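Local coordinates for transcriptional regulatory protein RcsB (Escherichia coli, PDB 5I4C) that acts as the DNA-binding response regulator of the Rcs phosphorelay, controlling transcription of capsule, biofilm, cell-division and outer-membrane protein genes, represented here by its receiver domain, at residues M4-A9 and K21-I26; A50-T55 and K118-L123; T69-I74 and S96-L101; A40-L45 and R76-L81; I14-I19 and E34-T39. All blocks are in the same frame, centred on the assembly; numbering follows the deposited sequence.

In the fold
The five interactions are spread over both faces of the parallel sheet in the RcsB receiver domain. Interactions 1 and 2 are neighbours, with centres about 9 Å apart, because strands 4-9 and 52-56 adjoin; N5 O and H51 N lie 2.7 Å apart, a probable hydrogen bond. Interaction 5 shares helix 13-23 with interaction 1, about 11 Å away between centres. On the other face, interactions 3 and 4 both use helix 67-77, and I74 CG1 packs 3.8 Å from I42 CD1. Strand 4-9 links the faces: V6 and I8 meet helix 13-23, while I7 CD1 packs 3.6 Å from L45 CD2 on the other side. Segment 50-55 leads directly into D56, the predicted phosphoacceptor, unmodified here.

Interaction 1: residues M4-A9 and K21-I26; sequences MNVIIA and KSLEQI
V6 and L23 cross at a slant, CG2 of the valine meeting CD1 of the leucine at 3.9 Å. They join the first strand and the connecting helix of the beta-alpha-beta unit formed by strand 4-9, helix 13-23 and strand 29-35. L23 reaches the sheet because it is extended: CG stands anti to the carbonyl carbon (chi1 -64°), and a second torsion of -174° carries CD1 farthest from CA. This one methyl serves two residues of the strand, since I8 CG2 lies 4.5 Å from L23 CD1, a looser approach. V6 and I8 point their CB atoms at the helix, while I7 between them packs on L45 and F35. The CA atoms of V6 and L23 stand 9.6 Å apart, so side chains alone bridge the gap, and all three touching residues are buried. Around them, V52 of the adjoining strand packs on V6, and E34 packs on I8. A type I turn runs from L23 to I26, with I26 N bonded to L23 O. K21 NZ forms a salt bridge with E24 OE1 at 3.1 Å, meeting that oxygen on its syn side and 23° out of the carboxylate plane.

Interaction 2: residues A50-T55 and K118-L123; sequences AHVLIT and KALAAL
V52 and L120 mark the nearest backbone approach, with 8.6 Å between their CA atoms, where strand 52-55 runs roughly antiparallel to helix 118-123. The two short axes come within 11.4 Å and their directions differ by 151°, a spacing that side chains must fill. V52 does most of this work. V52 CG1, anti to the backbone N (chi1 -174°), touches L123 CD2 at 3.9 Å and L120 CD2 at 4.2 Å. V52 CG2, the other branch, also meets L123 CD2, at 4.0 Å, so this leucine methyl sits against both arms of the valine fork. Both leucines cross V52 at a slant, one helical turn apart. In the alternating alpha/beta fold of CheY-like receiver domains, this is the last helix packing against the central strand of the sheet. The same helix reaches strand 82-87, where I84 touches A119, L120 and L123, while M4 of strand 4-9 packs on V52 and on L120. Two residues along the strand from V52, I54 extends CD1 to L120 CD2, at 4.3 Å, so L120 spans the inward-facing pair V52 and I54. L123 is less regular: its first torsion of -96° lies away from a staggered value, and it is the one touching residue here that is partly exposed, with E104 alongside.

Interaction 3: residues T69-I74 and S96-L101; sequences TLIKYI and SAVLDL
S96 O accepts the backbone N of D100 at 2.8 Å, the shortest sound polar bond within the two segments, and at the next residue the pattern tightens: L101 N bonds to V98 O at 2.9 Å, three residues back instead of four. L101, whose CB points at helix 67-77, meets I71 there. The contact itself is apolar. L101 CD1 presses against I71 CG2 at 3.6 Å and against I71 CB at 3.9 Å, the two side chains crossing at a slant. The branches of I71 divide the work. I71 CG2, anti to the backbone N, takes L101, whereas I71 CG1, anti to the carbonyl carbon (chi1 -64°), meets V98 CG2 at 4.2 Å. On the exposed side, the aliphatic part of K72 borders the same leucine methyl, K72 CG lying 4.4 Å from L101 CD1. I103 packs on both I71 and V98, and I68, earlier in helix 67-77, also touches L101. Such lateral packing of successive helices, each following a strand of the parallel sheet, belongs to the doubly wound alpha/beta fold of response-regulator receiver domains.

Interaction 4: residues A40-L45 and R76-L81; sequences ALINNL and RHFPSL
The F78 ring has L45 over one face: L45 CD1 stands 3.9 Å above the ring plane and 21° off the normal through the centroid, a CH-pi contact displaced towards the rim. L45 CB lies over that face too, 3.8 Å from F78 CZ. CB lies by CZ and CE1, CD1 by CE2 and CD2, so the leucine crosses the face. I42 arrives obliquely, its CD1 4.2 Å from F78 CE2. F78 is the first residue after helix 67-77 to leave helical geometry, and CG anti to the carbonyl carbon (chi1 -51°) swings the ring towards helix 38-44. L45 is less relaxed, its first torsion of -108° lying off a staggered value. L45 CD1 touches both the ring and L81 CD2 (4.0 Å); L45 CD2 meets L81 CD2 tip to tip at 3.8 Å. L81 can take part because a type I turn from F78 to L81 brings the chain back, closed by the bond from L81 N to F78 O. I7 of strand 4-9 packs on L45, tying the contact to the sheet. N44 grips A40 O twice, ND2 at 2.8 Å and N at 3.1 Å, reaching the oxygen from opposite faces of its plane, while N44 OD1 bonds K47 NZ. Between the two segments, cohesion rests on apolar packing and the CH-pi contact.

Interaction 5: residues I14-I19 and E34-T39; sequences IVLFGI and EFEDST
L16 and E34 mark the closest backbone approach, CA to CA 7.2 Å, where helix 14-19 passes over the end of strand 29-35. Helix and closing strand belong to the beta-alpha-beta unit that opens the receiver fold. L16 carries the contact: with CG anti to the carbonyl carbon (chi1 -61°) and an extended second torsion, L16 CD1 reaches the strand's end, 3.8 Å from F35 O and 4.0 Å from E36 CG. The leucine and E36 cross at a slant. E34 OE1 lies 4.0 Å from L16 CB and 4.2 Å from L16 CD1; the carboxylate finds its charged partner in R20, with a salt bridge from OE2 to NE. F35 points its CB away from the helix, and its ring packs on A40, L41 and N44. Helix 13-23 also meets the second subunit of the assembly: I14 N donates to Q110 OE1 of the second subunit, and F17 packs on G18 of that subunit. After E36, D37 takes the N-cap position of helix 38-44. D37 OD1 accepts T39 N at 2.6 Å, with an N-H...O angle of 139° and the donor almost on the line of the C-O bond.

Interaction 1: residues M4-A9 and K21-I26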
# COMPACT_ATOMS: atom_id res chain seq x y z
N MET A 4 -9.01 11.83 18.77
CA MET A 4 -7.64 11.38 18.76
C MET A 4 -6.90 11.90 17.51
O MET A 4 -7.30 11.64 16.38
CB MET A 4 -7.63 9.87 18.83
CG MET A 4 -6.26 9.25 18.96
SD MET A 4 -6.46 7.44 19.03
CE MET A 4 -7.01 7.16 20.71
N ASN A 5 -5.79 12.61 17.74
CA ASN A 5 -4.98 13.13 16.65
C ASN A 5 -3.85 12.17 16.45
O ASN A 5 -3.15 11.81 17.45
CB ASN A 5 -4.42 14.48 16.97
CG ASN A 5 -5.47 15.54 17.00
OD1 ASN A 5 -6.53 15.42 16.36
ND2 ASN A 5 -5.22 16.59 17.77
N VAL A 6 -3.68 11.75 15.21
CA VAL A 6 -2.67 10.73 14.86
C VAL A 6 -1.76 11.24 13.76
O VAL A 6 -2.15 12.03 12.91
CB VAL A 6 -3.31 9.33 14.53
CG1 VAL A 6 -4.41 8.92 15.54
CG2 VAL A 6 -3.90 9.27 13.14
N ILE A 7 -0.50 10.79 13.79
CA ILE A 7 0.47 11.02 12.71
C ILE A 7 0.72 9.66 12.10
O ILE A 7 0.78 8.67 12.85
CB ILE A 7 1.79 11.58 13.28
CG1 ILE A 7 1.57 12.96 13.86
CG2 ILE A 7 2.88 11.58 12.26
CD1 ILE A 7 2.82 13.54 14.44
N ILE A 8 0.87 9.61 10.80
CA ILE A 8 1.13 8.35 10.15
C ILE A 8 2.46 8.47 9.43
O ILE A 8 2.72 9.49 8.75
CB ILE A 8 -0.04 7.90 9.25
CG1 ILE A 8 -0.33 8.86 8.12
CG2 ILE A 8 -1.34 7.83 10.04
CD1 ILE A 8 -1.48 8.38 7.19
N ALA A 9 3.30 7.45 9.57
CA ALA A 9 4.62 7.52 8.99
C ALA A 9 5.01 6.21 8.33
O ALA A 9 4.92 5.13 8.94
CB ALA A 9 5.64 7.93 10.04
N LYS A 21 -7.58 6.80 4.04
CA LYS A 21 -8.88 6.43 3.57
C LYS A 21 -9.64 5.68 4.64
O LYS A 21 -10.80 5.93 4.88
CB LYS A 21 -8.77 5.55 2.34
CG LYS A 21 -8.40 6.21 1.04
CD LYS A 21 -9.30 7.40 0.66
CE LYS A 21 -8.61 8.70 1.10
NZ LYS A 21 -9.26 9.85 0.43
N SER A 22 -8.97 4.82 5.37
CA SER A 22 -9.61 4.08 6.42
C SER A 22 -9.97 5.02 7.61
O SER A 22 -11.10 5.01 8.16
CB SER A 22 -8.73 2.92 6.87
OG SER A 22 -9.27 2.51 8.13
N LEU A 23 -9.02 5.83 8.01
CA LEU A 23 -9.23 6.69 9.15
C LEU A 23 -10.24 7.83 8.89
O LEU A 23 -10.92 8.32 9.82
CB LEU A 23 -7.89 7.25 9.61
CG LEU A 23 -6.92 6.15 10.12
CD1 LEU A 23 -5.66 6.78 10.71
CD2 LEU A 23 -7.61 5.33 11.16
N GLU A 24 -10.36 8.20 7.62
CA GLU A 24 -11.41 9.18 7.23
C GLU A 24 -12.79 8.64 7.48
O GLU A 24 -13.71 9.42 7.52
CB GLU A 24 -11.27 9.65 5.75
CG GLU A 24 -10.19 10.74 5.65
CD GLU A 24 -9.72 11.11 4.23
OE1 GLU A 24 -10.29 10.58 3.24
OE2 GLU A 24 -8.77 11.96 4.11
N GLN A 25 -12.97 7.33 7.60
CA GLN A 25 -14.25 6.77 8.03
C GLN A 25 -14.53 6.87 9.56
O GLN A 25 -15.63 6.67 9.98
CB GLN A 25 -14.36 5.33 7.53
CG GLN A 25 -14.28 5.18 6.02
CD GLN A 25 -15.41 5.93 5.30
OE1 GLN A 25 -16.57 5.50 5.26
NE2 GLN A 25 -15.06 7.10 4.76
N ILE A 26 -13.55 7.27 10.37
CA ILE A 26 -13.68 7.30 11.82
C ILE A 26 -13.73 8.71 12.30
O ILE A 26 -12.74 9.44 12.25
CB ILE A 26 -12.49 6.61 12.45
CG1 ILE A 26 -12.46 5.19 11.89
CG2 ILE A 26 -12.58 6.67 13.98
CD1 ILE A 26 -11.19 4.52 12.27

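Interaction 2: residues A50-T55 and K118-L123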
# COMPACT_ATOMS: atom_id res chain seq x y z
N ALA A 50 -0.26 15.80 18.39
CA ALA A 50 -0.48 14.39 18.12
C ALA A 50 -0.65 13.59 19.40
O ALA A 50 0.09 13.82 20.37
CB ALA A 50 0.70 13.82 17.35
N HIS A 51 -1.55 12.63 19.40
CA HIS A 51 -1.72 11.69 20.52
C HIS A 51 -1.04 10.33 20.31
O HIS A 51 -0.54 9.69 21.23
CB HIS A 51 -3.22 11.52 20.83
CG HIS A 51 -3.89 12.80 21.14
ND1 HIS A 51 -5.12 13.12 20.65
CD2 HIS A 51 -3.47 13.88 21.85
CE1 HIS A 51 -5.46 14.33 21.06
NE2 HIS A 51 -4.46 14.83 21.77
N VAL A 52 -0.99 9.91 19.06
CA VAL A 52 -0.54 8.60 18.67
C VAL A 52 0.30 8.77 17.41
O VAL A 52 -0.10 9.49 16.50
CB VAL A 52 -1.74 7.67 18.30
CG1 VAL A 52 -1.26 6.24 18.03
CG2 VAL A 52 -2.66 7.59 19.46
N LEU A 53 1.42 8.12 17.42
CA LEU A 53 2.21 7.93 16.22
C LEU A 53 2.03 6.52 15.68
O LEU A 53 2.29 5.56 16.42
CB LEU A 53 3.66 8.17 16.52
CG LEU A 53 4.57 7.83 15.33
CD1 LEU A 53 4.38 8.63 14.06
CD2 LEU A 53 5.96 7.85 15.81
N ILE A 54 1.63 6.41 14.41
CA ILE A 54 1.50 5.15 13.70
C ILE A 54 2.64 5.06 12.68
O ILE A 54 2.65 5.80 11.70
CB ILE A 54 0.14 5.05 13.02
CG1 ILE A 54 -0.96 5.27 14.05
CG2 ILE A 54 -0.02 3.70 12.33
CD1 ILE A 54 -2.32 5.51 13.44
N THR A 55 3.57 4.17 12.92
CA THR A 55 4.81 4.25 12.21
C THR A 55 5.38 2.89 11.77
O THR A 55 5.35 1.89 12.49
CB THR A 55 5.90 5.03 13.01
OG1 THR A 55 7.05 5.27 12.16
CG2 THR A 55 6.43 4.21 14.25
N LYS A 118 -9.34 -0.77 15.12
CA LYS A 118 -9.50 -1.59 16.29
C LYS A 118 -8.36 -1.28 17.25
O LYS A 118 -8.59 -1.20 18.47
CB LYS A 118 -9.48 -3.10 15.95
CG LYS A 118 -10.50 -3.62 14.93
CD LYS A 118 -10.10 -5.07 14.64
CE LYS A 118 -11.05 -5.82 13.73
NZ LYS A 118 -11.18 -7.23 14.20
N ALA A 119 -7.13 -1.10 16.73
CA ALA A 119 -6.01 -0.76 17.61
C ALA A 119 -6.21 0.61 18.31
O ALA A 119 -5.93 0.79 19.52
CB ALA A 119 -4.71 -0.80 16.81
N LEU A 120 -6.71 1.57 17.54
CA LEU A 120 -6.97 2.89 18.08
C LEU A 120 -8.11 2.89 19.13
O LEU A 120 -8.02 3.61 20.10
CB LEU A 120 -7.29 3.88 16.96
CG LEU A 120 -6.12 4.18 16.02
CD1 LEU A 120 -6.60 5.18 14.99
CD2 LEU A 120 -4.95 4.75 16.77
N ALA A 121 -9.17 2.12 18.90
CA ALA A 121 -10.23 1.91 19.97
C ALA A 121 -9.65 1.32 21.24
O ALA A 121 -10.00 1.74 22.34
CB ALA A 121 -11.33 1.01 19.46
N ALA A 122 -8.76 0.34 21.09
CA ALA A 122 -8.08 -0.26 22.25
C ALA A 122 -7.29 0.79 23.00
O ALA A 122 -7.37 0.89 24.27
CB ALA A 122 -7.16 -1.40 21.83
N LEU A 123 -6.47 1.52 22.25
CA LEU A 123 -5.70 2.63 22.84
C LEU A 123 -6.56 3.61 23.61
O LEU A 123 -6.17 4.10 24.71
CB LEU A 123 -4.93 3.41 21.79
CG LEU A 123 -3.49 2.93 21.67
CD1 LEU A 123 -3.35 1.43 21.37
CD2 LEU A 123 -2.70 3.78 20.67

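Interaction 3: residues T69-I74 and S96-L101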
# COMPACT_ATOMS: atom_id res chain seq x y z
N THR A 69 16.31 2.16 17.40
CA THR A 69 16.95 3.47 17.59
C THR A 69 15.98 4.61 17.53
O THR A 69 15.94 5.43 18.40
CB THR A 69 18.02 3.61 16.50
OG1 THR A 69 18.98 2.59 16.70
CG2 THR A 69 18.71 4.96 16.53
N LEU A 70 15.08 4.56 16.56
CA LEU A 70 14.07 5.60 16.43
C LEU A 70 13.08 5.50 17.56
O LEU A 70 12.73 6.52 18.15
CB LEU A 70 13.34 5.43 15.10
CG LEU A 70 12.23 6.46 14.89
CD1 LEU A 70 12.77 7.90 14.91
CD2 LEU A 70 11.49 6.13 13.62
N ILE A 71 12.65 4.31 17.91
CA ILE A 71 11.75 4.21 19.06
C ILE A 71 12.31 4.77 20.34
O ILE A 71 11.61 5.48 21.08
CB ILE A 71 11.26 2.78 19.31
CG1 ILE A 71 10.40 2.25 18.16
CG2 ILE A 71 10.42 2.70 20.60
CD1 ILE A 71 9.58 3.31 17.52
N LYS A 72 13.54 4.45 20.62
CA LYS A 72 14.25 4.97 21.80
C LYS A 72 14.33 6.48 21.79
O LYS A 72 14.12 7.14 22.79
CB LYS A 72 15.68 4.42 21.82
CG LYS A 72 15.77 3.01 22.32
CD LYS A 72 17.21 2.51 22.24
CE LYS A 72 17.64 1.97 23.58
NZ LYS A 72 18.80 1.11 23.37
N TYR A 73 14.65 7.04 20.65
CA TYR A 73 14.60 8.49 20.47
C TYR A 73 13.22 9.08 20.85
O TYR A 73 13.14 10.00 21.68
CB TYR A 73 15.04 8.89 19.04
CG TYR A 73 15.20 10.37 18.92
CD1 TYR A 73 14.08 11.19 18.75
CD2 TYR A 73 16.45 11.00 19.14
CE1 TYR A 73 14.17 12.57 18.75
CE2 TYR A 73 16.55 12.40 19.08
CZ TYR A 73 15.41 13.17 18.89
OH TYR A 73 15.41 14.51 18.87
N ILE A 74 12.17 8.53 20.28
CA ILE A 74 10.79 9.05 20.52
C ILE A 74 10.35 8.86 21.98
O ILE A 74 9.74 9.78 22.59
CB ILE A 74 9.78 8.42 19.56
CG1 ILE A 74 10.15 8.82 18.13
CG2 ILE A 74 8.37 8.91 19.84
CD1 ILE A 74 9.45 8.07 17.08
N SER A 96 9.38 -8.73 19.97
CA SER A 96 9.91 -8.77 21.34
C SER A 96 10.69 -7.50 21.65
O SER A 96 10.41 -6.77 22.63
CB SER A 96 10.77 -10.05 21.52
OG SER A 96 11.51 -10.03 22.73
N ALA A 97 11.66 -7.23 20.79
CA ALA A 97 12.57 -6.12 20.97
C ALA A 97 11.79 -4.82 21.20
O ALA A 97 12.01 -4.09 22.19
CB ALA A 97 13.46 -6.02 19.75
N VAL A 98 10.82 -4.59 20.33
CA VAL A 98 10.00 -3.41 20.39
C VAL A 98 8.94 -3.46 21.52
O VAL A 98 8.70 -2.43 22.18
CB VAL A 98 9.38 -3.09 18.99
CG1 VAL A 98 8.17 -3.95 18.63
CG2 VAL A 98 9.03 -1.61 18.91
N LEU A 99 8.30 -4.61 21.73
CA LEU A 99 7.36 -4.75 22.85
C LEU A 99 8.02 -4.46 24.20
O LEU A 99 7.40 -3.82 25.02
CB LEU A 99 6.65 -6.10 22.88
CG LEU A 99 5.52 -6.21 21.83
CD1 LEU A 99 5.12 -7.66 21.47
CD2 LEU A 99 4.30 -5.38 22.25
N ASP A 100 9.29 -4.82 24.38
CA ASP A 100 10.03 -4.48 25.60
C ASP A 100 10.14 -3.00 25.83
O ASP A 100 10.42 -2.60 26.94
CB ASP A 100 11.48 -4.97 25.54
CG ASP A 100 11.60 -6.47 25.61
OD1 ASP A 100 10.58 -7.20 25.62
OD2 ASP A 100 12.76 -6.93 25.63
N LEU A 101 9.97 -2.18 24.78
CA LEU A 101 10.13 -0.74 24.93
C LEU A 101 8.81 -0.10 25.39
O LEU A 101 8.75 1.11 25.63
CB LEU A 101 10.70 -0.10 23.63
CG LEU A 101 12.10 -0.57 23.17
CD1 LEU A 101 12.52 0.09 21.87
CD2 LEU A 101 13.15 -0.32 24.25

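Interaction 4: residues A40-L45 and R76-L81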
# COMPACT_ATOMS: atom_id res chain seq x y z
N ALA A 40 12.01 14.36 9.01
CA ALA A 40 10.83 15.16 8.85
C ALA A 40 9.84 14.91 9.98
O ALA A 40 9.32 15.84 10.56
CB ALA A 40 10.18 14.87 7.47
N LEU A 41 9.61 13.66 10.32
CA LEU A 41 8.80 13.33 11.47
C LEU A 41 9.20 14.02 12.79
O LEU A 41 8.37 14.69 13.45
CB LEU A 41 8.90 11.82 11.72
CG LEU A 41 8.17 11.28 12.96
CD1 LEU A 41 6.70 11.62 12.96
CD2 LEU A 41 8.26 9.78 13.02
N ILE A 42 10.44 13.82 13.16
CA ILE A 42 10.96 14.30 14.42
C ILE A 42 11.01 15.81 14.42
O ILE A 42 10.68 16.43 15.42
CB ILE A 42 12.37 13.72 14.72
CG1 ILE A 42 12.34 12.20 14.98
CG2 ILE A 42 13.09 14.48 15.86
CD1 ILE A 42 11.28 11.78 15.95
N ASN A 43 11.38 16.40 13.29
CA ASN A 43 11.39 17.86 13.16
C ASN A 43 10.08 18.52 13.34
O ASN A 43 10.02 19.59 13.91
CB ASN A 43 11.94 18.33 11.82
CG ASN A 43 13.41 18.30 11.76
OD1 ASN A 43 14.08 18.22 12.76
ND2 ASN A 43 13.93 18.32 10.56
N ASN A 44 9.01 17.87 12.89
CA ASN A 44 7.69 18.49 12.95
C ASN A 44 6.81 17.99 14.07
O ASN A 44 5.88 18.65 14.41
CB ASN A 44 7.04 18.27 11.64
CG ASN A 44 7.69 19.07 10.59
OD1 ASN A 44 7.57 20.30 10.58
ND2 ASN A 44 8.52 18.43 9.78
N LEU A 45 7.16 16.89 14.69
CA LEU A 45 6.44 16.38 15.86
C LEU A 45 6.04 17.43 16.91
O LEU A 45 4.89 17.48 17.28
CB LEU A 45 7.16 15.19 16.54
CG LEU A 45 6.48 13.83 16.31
CD1 LEU A 45 7.36 12.67 16.71
CD2 LEU A 45 5.20 13.76 17.08
N ARG A 76 12.13 8.84 24.56
CA ARG A 76 12.88 9.77 25.42
C ARG A 76 12.43 11.19 25.21
O ARG A 76 12.25 11.94 26.16
CB ARG A 76 14.32 9.59 25.05
CG ARG A 76 15.23 10.37 25.86
CD ARG A 76 16.63 9.79 25.73
NE ARG A 76 17.38 10.86 26.30
CZ ARG A 76 17.84 11.89 25.61
NH1 ARG A 76 17.80 11.93 24.29
NH2 ARG A 76 18.45 12.87 26.27
N HIS A 77 12.30 11.60 23.95
CA HIS A 77 11.99 13.01 23.66
C HIS A 77 10.49 13.36 23.65
O HIS A 77 10.14 14.51 23.83
CB HIS A 77 12.59 13.41 22.29
CG HIS A 77 14.08 13.54 22.32
ND1 HIS A 77 14.71 14.68 22.79
CD2 HIS A 77 15.06 12.66 22.02
CE1 HIS A 77 16.02 14.51 22.70
NE2 HIS A 77 16.26 13.31 22.23
N PHE A 78 9.62 12.39 23.44
CA PHE A 78 8.14 12.56 23.42
C PHE A 78 7.55 11.46 24.32
O PHE A 78 6.87 10.51 23.86
CB PHE A 78 7.61 12.49 21.99
CG PHE A 78 8.34 13.43 21.03
CD1 PHE A 78 8.04 14.77 21.00
CD2 PHE A 78 9.35 12.97 20.25
CE1 PHE A 78 8.70 15.64 20.15
CE2 PHE A 78 10.02 13.82 19.39
CZ PHE A 78 9.68 15.14 19.34
N PRO A 79 7.83 11.54 25.61
CA PRO A 79 7.50 10.34 26.42
C PRO A 79 6.02 9.97 26.62
O PRO A 79 5.75 8.82 26.96
CB PRO A 79 8.17 10.61 27.77
CG PRO A 79 8.29 12.09 27.83
CD PRO A 79 8.46 12.60 26.42
N SER A 80 5.07 10.84 26.37
CA SER A 80 3.64 10.48 26.44
C SER A 80 3.00 10.21 25.07
O SER A 80 1.81 9.97 25.00
CB SER A 80 2.89 11.55 27.15
OG SER A 80 3.52 11.78 28.39
N LEU A 81 3.80 10.24 24.00
CA LEU A 81 3.28 9.93 22.66
C LEU A 81 3.12 8.42 22.56
O LEU A 81 4.07 7.66 22.82
CB LEU A 81 4.25 10.41 21.61
CG LEU A 81 3.81 10.23 20.16
CD1 LEU A 81 2.57 11.03 19.83
CD2 LEU A 81 4.95 10.62 19.23

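Interaction 5: residues I14-I19 and E34-T39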
# COMPACT_ATOMS: atom_id res chain seq x y z
N ILE A 14 1.49 4.72 -1.03
CA ILE A 14 0.22 3.98 -1.03
C ILE A 14 -0.20 3.45 0.34
O ILE A 14 -1.36 3.23 0.53
CB ILE A 14 0.18 2.85 -2.11
CG1 ILE A 14 -1.27 2.64 -2.62
CG2 ILE A 14 0.80 1.62 -1.60
CD1 ILE A 14 -1.31 2.02 -3.98
N VAL A 15 0.74 3.17 1.23
CA VAL A 15 0.40 2.80 2.60
C VAL A 15 -0.28 3.96 3.31
O VAL A 15 -1.34 3.80 3.96
CB VAL A 15 1.65 2.29 3.38
CG1 VAL A 15 1.32 2.04 4.84
CG2 VAL A 15 2.26 1.03 2.76
N LEU A 16 0.30 5.14 3.16
CA LEU A 16 -0.28 6.34 3.75
C LEU A 16 -1.69 6.63 3.19
O LEU A 16 -2.59 6.97 3.95
CB LEU A 16 0.64 7.51 3.59
CG LEU A 16 2.01 7.36 4.28
CD1 LEU A 16 2.87 8.57 3.92
CD2 LEU A 16 1.88 7.15 5.76
N PHE A 17 -1.87 6.49 1.89
CA PHE A 17 -3.18 6.66 1.24
C PHE A 17 -4.22 5.73 1.85
O PHE A 17 -5.32 6.19 2.21
CB PHE A 17 -3.03 6.37 -0.26
CG PHE A 17 -4.28 6.51 -1.04
CD1 PHE A 17 -4.76 7.74 -1.38
CD2 PHE A 17 -5.01 5.43 -1.38
CE1 PHE A 17 -5.94 7.85 -2.12
CE2 PHE A 17 -6.21 5.50 -2.05
CZ PHE A 17 -6.66 6.73 -2.47
N GLY A 18 -3.91 4.43 1.94
CA GLY A 18 -4.87 3.41 2.46
C GLY A 18 -5.27 3.71 3.89
O GLY A 18 -6.44 3.71 4.23
N ILE A 19 -4.26 4.02 4.71
CA ILE A 19 -4.48 4.39 6.08
C ILE A 19 -5.36 5.65 6.18
O ILE A 19 -6.34 5.66 6.92
CB ILE A 19 -3.15 4.53 6.85
CG1 ILE A 19 -2.51 3.14 6.93
CG2 ILE A 19 -3.44 5.08 8.24
CD1 ILE A 19 -1.15 3.07 7.60
N GLU A 34 1.46 13.33 7.99
CA GLU A 34 2.00 12.16 7.34
C GLU A 34 3.46 12.42 7.00
O GLU A 34 3.74 13.46 6.39
CB GLU A 34 1.30 11.93 6.00
CG GLU A 34 -0.19 11.90 6.17
CD GLU A 34 -0.87 11.46 4.87
OE1 GLU A 34 -0.19 11.44 3.82
OE2 GLU A 34 -2.07 11.17 4.90
N PHE A 35 4.33 11.45 7.26
CA PHE A 35 5.74 11.53 6.95
C PHE A 35 6.27 10.28 6.29
O PHE A 35 5.70 9.19 6.44
CB PHE A 35 6.46 11.75 8.30
CG PHE A 35 6.01 13.00 8.96
CD1 PHE A 35 6.57 14.20 8.58
CD2 PHE A 35 5.01 12.99 9.93
CE1 PHE A 35 6.14 15.37 9.15
CE2 PHE A 35 4.54 14.18 10.49
CZ PHE A 35 5.14 15.37 10.11
N GLU A 36 7.36 10.43 5.56
CA GLU A 36 8.07 9.35 4.90
C GLU A 36 9.51 9.18 5.30
O GLU A 36 10.25 8.43 4.66
CB GLU A 36 7.98 9.60 3.38
CG GLU A 36 6.52 9.80 3.00
CD GLU A 36 6.26 9.88 1.50
OE1 GLU A 36 5.17 10.44 1.17
OE2 GLU A 36 7.09 9.34 0.69
N ASP A 37 9.95 9.93 6.31
CA ASP A 37 11.36 10.01 6.69
C ASP A 37 11.31 10.38 8.16
O ASP A 37 10.50 11.21 8.55
CB ASP A 37 12.06 11.08 5.80
CG ASP A 37 13.51 11.36 6.18
OD1 ASP A 37 13.71 11.86 7.28
OD2 ASP A 37 14.47 11.16 5.36
N SER A 38 12.16 9.79 8.98
CA SER A 38 12.05 10.08 10.40
C SER A 38 12.63 11.46 10.75
O SER A 38 12.34 11.97 11.82
CB SER A 38 12.79 9.02 11.22
OG SER A 38 14.17 8.93 10.94
N THR A 39 13.46 12.07 9.88
CA THR A 39 13.91 13.41 10.17
C THR A 39 12.79 14.45 10.09
O THR A 39 12.66 15.32 10.95
CB THR A 39 15.02 13.84 9.21
OG1 THR A 39 16.11 12.95 9.36
CG2 THR A 39 15.48 15.26 9.51